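PDB 7MX5: Tol-Pal system protein TolB from Acinetobacter baumannii, which probably serves as the periplasmic component of the Tol-Pal system, which acts in outer membrane invagination during cell division and in maintaining outer membrane integrity. Local coordinates for residues 303-316 with 346-358. Residues are numbered along the deposited sequence; the frame is centred on the assembly and turned at random.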
# COMPACT_ATOMS: atom_id res chain seq x y z
N PHE A 303 -13.70 10.65 -17.45
CA PHE A 303 -12.31 10.26 -17.25
C PHE A 303 -12.23 9.24 -16.13
O PHE A 303 -12.54 9.56 -14.98
CB PHE A 303 -11.44 11.48 -16.94
CG PHE A 303 -9.96 11.18 -16.87
CD1 PHE A 303 -9.40 10.68 -15.71
CD2 PHE A 303 -9.14 11.43 -17.96
CE1 PHE A 303 -8.04 10.41 -15.64
CE2 PHE A 303 -7.79 11.16 -17.89
CZ PHE A 303 -7.23 10.65 -16.74
N ASN A 304 -11.82 8.02 -16.47
CA ASN A 304 -11.53 6.98 -15.49
C ASN A 304 -10.30 6.23 -15.97
O ASN A 304 -10.30 5.69 -17.07
CB ASN A 304 -12.72 6.02 -15.32
CG ASN A 304 -13.96 6.72 -14.81
OD1 ASN A 304 -14.22 6.76 -13.61
ND2 ASN A 304 -14.75 7.27 -15.73
N ALA A 305 -9.25 6.22 -15.15
CA ALA A 305 -7.97 5.68 -15.61
C ALA A 305 -7.15 5.24 -14.41
O ALA A 305 -7.49 5.51 -13.26
CB ALA A 305 -7.21 6.72 -16.44
N ARG A 306 -6.04 4.55 -14.71
CA ARG A 306 -5.06 4.14 -13.71
C ARG A 306 -5.70 3.28 -12.62
O ARG A 306 -5.52 3.52 -11.42
CB ARG A 306 -4.34 5.35 -13.12
CG ARG A 306 -3.28 5.96 -14.03
CD ARG A 306 -3.89 6.90 -15.06
NE ARG A 306 -3.23 6.81 -16.36
CZ ARG A 306 -3.56 7.53 -17.42
NH1 ARG A 306 -4.54 8.42 -17.38
NH2 ARG A 306 -2.89 7.35 -18.56
N GLY A 307 -6.46 2.28 -13.05
CA GLY A 307 -7.13 1.41 -12.10
C GLY A 307 -6.21 0.32 -11.56
O GLY A 307 -5.31 -0.17 -12.24
N THR A 308 -6.46 -0.05 -10.31
CA THR A 308 -5.76 -1.15 -9.67
C THR A 308 -6.76 -1.98 -8.89
O THR A 308 -7.80 -1.48 -8.45
CB THR A 308 -4.63 -0.66 -8.75
OG1 THR A 308 -3.96 -1.79 -8.17
CG2 THR A 308 -5.18 0.23 -7.65
N LEU A 309 -6.45 -3.27 -8.72
CA LEU A 309 -7.37 -4.23 -8.14
C LEU A 309 -7.06 -4.46 -6.67
O LEU A 309 -5.89 -4.51 -6.27
CB LEU A 309 -7.30 -5.57 -8.88
CG LEU A 309 -7.93 -5.65 -10.28
CD1 LEU A 309 -9.22 -4.85 -10.35
CD2 LEU A 309 -6.94 -5.19 -11.34
N SER A 310 -8.11 -4.59 -5.87
CA SER A 310 -7.95 -5.04 -4.49
C SER A 310 -7.61 -6.52 -4.46
O SER A 310 -7.96 -7.28 -5.37
CB SER A 310 -9.22 -4.76 -3.68
OG SER A 310 -10.30 -5.55 -4.14
N ALA A 311 -6.91 -6.94 -3.40
CA ALA A 311 -6.48 -8.33 -3.30
C ALA A 311 -7.68 -9.28 -3.30
O ALA A 311 -7.60 -10.38 -3.86
CB ALA A 311 -5.64 -8.53 -2.04
N ASP A 312 -8.79 -8.86 -2.69
CA ASP A 312 -9.99 -9.69 -2.71
C ASP A 312 -10.61 -9.77 -4.10
O ASP A 312 -11.27 -10.76 -4.42
CB ASP A 312 -11.01 -9.15 -1.70
CG ASP A 312 -11.39 -7.70 -1.97
OD1 ASP A 312 -11.93 -7.41 -3.05
OD2 ASP A 312 -11.16 -6.86 -1.08
N GLY A 313 -10.41 -8.75 -4.92
CA GLY A 313 -10.91 -8.75 -6.28
C GLY A 313 -12.29 -8.16 -6.46
O GLY A 313 -12.90 -8.38 -7.52
N LYS A 314 -12.80 -7.41 -5.49
CA LYS A 314 -14.12 -6.81 -5.59
C LYS A 314 -14.09 -5.29 -5.66
O LYS A 314 -15.15 -4.67 -5.74
CB LYS A 314 -15.00 -7.24 -4.40
CG LYS A 314 -14.67 -8.62 -3.84
CD LYS A 314 -15.93 -9.40 -3.51
CE LYS A 314 -15.60 -10.83 -3.11
NZ LYS A 314 -14.62 -11.46 -4.04
N LYS A 315 -12.91 -4.67 -5.62
CA LYS A 315 -12.79 -3.22 -5.62
C LYS A 315 -11.75 -2.77 -6.63
O LYS A 315 -10.83 -3.51 -6.98
CB LYS A 315 -12.42 -2.69 -4.23
CG LYS A 315 -13.30 -3.20 -3.10
CD LYS A 315 -14.53 -2.32 -2.92
CE LYS A 315 -15.30 -2.70 -1.66
NZ LYS A 315 -16.77 -2.51 -1.83
N ILE A 316 -11.91 -1.53 -7.10
CA ILE A 316 -10.99 -0.90 -8.03
C ILE A 316 -10.66 0.49 -7.52
O ILE A 316 -11.57 1.32 -7.33
CB ILE A 316 -11.57 -0.81 -9.45
CG1 ILE A 316 -11.67 -2.20 -10.09
CG2 ILE A 316 -10.73 0.11 -10.32
CD1 ILE A 316 -12.34 -2.19 -11.45
N SER A 346 -3.70 15.48 -6.93
CA SER A 346 -3.00 16.39 -7.83
C SER A 346 -2.28 15.69 -8.96
O SER A 346 -1.76 16.36 -9.85
CB SER A 346 -2.00 17.24 -7.03
OG SER A 346 -2.62 17.90 -5.95
N LEU A 347 -2.23 14.36 -8.96
CA LEU A 347 -1.44 13.61 -9.92
C LEU A 347 -2.30 12.54 -10.59
O LEU A 347 -3.00 11.79 -9.90
CB LEU A 347 -0.23 12.96 -9.25
CG LEU A 347 0.76 13.93 -8.59
CD1 LEU A 347 1.81 13.17 -7.81
CD2 LEU A 347 1.39 14.83 -9.64
N ASP A 348 -2.24 12.49 -11.92
CA ASP A 348 -2.88 11.42 -12.69
C ASP A 348 -1.97 10.20 -12.61
O ASP A 348 -1.20 9.89 -13.53
CB ASP A 348 -3.13 11.87 -14.12
CG ASP A 348 -3.71 10.78 -14.99
OD1 ASP A 348 -4.53 9.99 -14.48
OD2 ASP A 348 -3.34 10.70 -16.18
N GLU A 349 -2.05 9.50 -11.49
CA GLU A 349 -1.13 8.42 -11.17
C GLU A 349 -1.89 7.31 -10.46
O GLU A 349 -2.86 7.55 -9.74
CB GLU A 349 0.03 8.93 -10.30
CG GLU A 349 1.20 7.98 -10.16
CD GLU A 349 2.51 8.72 -9.95
OE1 GLU A 349 3.03 9.29 -10.93
OE2 GLU A 349 3.01 8.73 -8.81
N SER A 350 -1.41 6.08 -10.65
CA SER A 350 -2.13 4.92 -10.14
C SER A 350 -2.09 4.87 -8.62
O SER A 350 -1.03 5.08 -8.02
CB SER A 350 -1.52 3.64 -10.71
OG SER A 350 -2.49 2.61 -10.81
N PRO A 351 -3.21 4.61 -7.96
CA PRO A 351 -3.19 4.32 -6.52
C PRO A 351 -2.79 2.87 -6.29
O PRO A 351 -2.50 2.12 -7.23
CB PRO A 351 -4.64 4.59 -6.08
CG PRO A 351 -5.42 4.91 -7.34
CD PRO A 351 -4.57 4.57 -8.51
N SER A 352 -2.78 2.47 -5.02
CA SER A 352 -2.39 1.11 -4.67
C SER A 352 -3.15 0.67 -3.43
O SER A 352 -3.12 1.36 -2.40
CB SER A 352 -0.87 1.01 -4.43
OG SER A 352 -0.42 -0.32 -4.59
N PHE A 353 -3.82 -0.47 -3.53
CA PHE A 353 -4.58 -1.02 -2.42
C PHE A 353 -3.66 -1.67 -1.39
O PHE A 353 -2.64 -2.26 -1.73
CB PHE A 353 -5.59 -2.06 -2.93
CG PHE A 353 -6.97 -1.52 -3.14
CD1 PHE A 353 -7.71 -1.03 -2.08
CD2 PHE A 353 -7.54 -1.51 -4.41
CE1 PHE A 353 -8.99 -0.53 -2.28
CE2 PHE A 353 -8.81 -1.02 -4.61
CZ PHE A 353 -9.54 -0.53 -3.55
N SER A 354 -4.05 -1.56 -0.13
CA SER A 354 -3.38 -2.32 0.91
C SER A 354 -3.86 -3.77 0.87
O SER A 354 -4.96 -4.05 0.39
CB SER A 354 -3.66 -1.72 2.28
OG SER A 354 -5.02 -1.87 2.65
N PRO A 355 -3.04 -4.71 1.34
CA PRO A 355 -3.43 -6.13 1.27
C PRO A 355 -4.80 -6.44 1.86
O PRO A 355 -5.49 -7.34 1.35
CB PRO A 355 -2.32 -6.84 2.06
CG PRO A 355 -1.14 -5.95 1.93
CD PRO A 355 -1.64 -4.54 1.75
N ASN A 356 -5.24 -5.74 2.90
CA ASN A 356 -6.55 -5.99 3.49
C ASN A 356 -7.67 -5.24 2.78
O ASN A 356 -8.84 -5.43 3.13
CB ASN A 356 -6.54 -5.64 4.98
CG ASN A 356 -6.25 -4.17 5.26
OD1 ASN A 356 -6.32 -3.32 4.37
ND2 ASN A 356 -5.92 -3.86 6.51
N GLY A 357 -7.35 -4.40 1.80
CA GLY A 357 -8.37 -3.67 1.08
C GLY A 357 -9.05 -2.57 1.86
O GLY A 357 -10.01 -1.98 1.36
N GLN A 358 -8.58 -2.27 3.07
CA GLN A 358 -9.15 -1.20 3.87
C GLN A 358 -8.43 0.13 3.69
O GLN A 358 -8.99 1.18 4.02
CB GLN A 358 -9.13 -1.58 5.36
CG GLN A 358 -9.80 -2.90 5.67
CD GLN A 358 -11.17 -3.02 5.03
OE1 GLN A 358 -11.42 -3.92 4.23
NE2 GLN A 358 -12.07 -2.11 5.39
O HOH W 1 -2.69 1.21 -12.82
O HOH W 2 -8.46 -7.34 -0.35
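Strand 304-309 and the chain through strand 352-353 run side by side in the same direction, Arg306 facing Ser350 with CA atoms 4.7 Å apart; the register continues past both strands into the loops, where the CA atoms of Ala311 and Pro355 are 5.9 Å apart. Each begins a blade of the TolB beta-propeller: 304-309 pairs with 315-320, and 352-353 with 359-366, so the contact joins the first strands of consecutive blades. Between the two, side chains and water replace the ladder of backbone bonds found within a blade. The Phe353 ring reaches toward the turn end of the 304-309/315-320 hairpin. Ser310 CB lies over one ring face, 3.9 Å from the centroid and 16° off the normal, which meets the criteria for a CH-pi contact; Thr308 O lies at the ring edge, and Lys315 CB approaches CZ obliquely at 3.7 Å. Ser310 itself is fixed by polar bonds, its OG accepting from Lys315 N and donating to Asp312 OD1, the oxygen that also closes an Asx turn with Lys314 N. At the other end, Arg306 and Asp348 form a salt bridge with planes 82° apart. The carboxylate oxygen OD2 sits over the guanidinium face, 2.8 Å from NH1, so charge rather than a directed N-H holds the pair; Glu262 takes NE. With CG anti to the backbone N (chi1 176°), the Asp348 carboxylate is turned toward strand 304-309, and OD1 also lies at the edge of the Phe303 ring, 3.6 Å from CZ. A water bonds both Gly307 O and Ser350 OG, while Ser350 OG also lies 3.2 Å from Arg306 O.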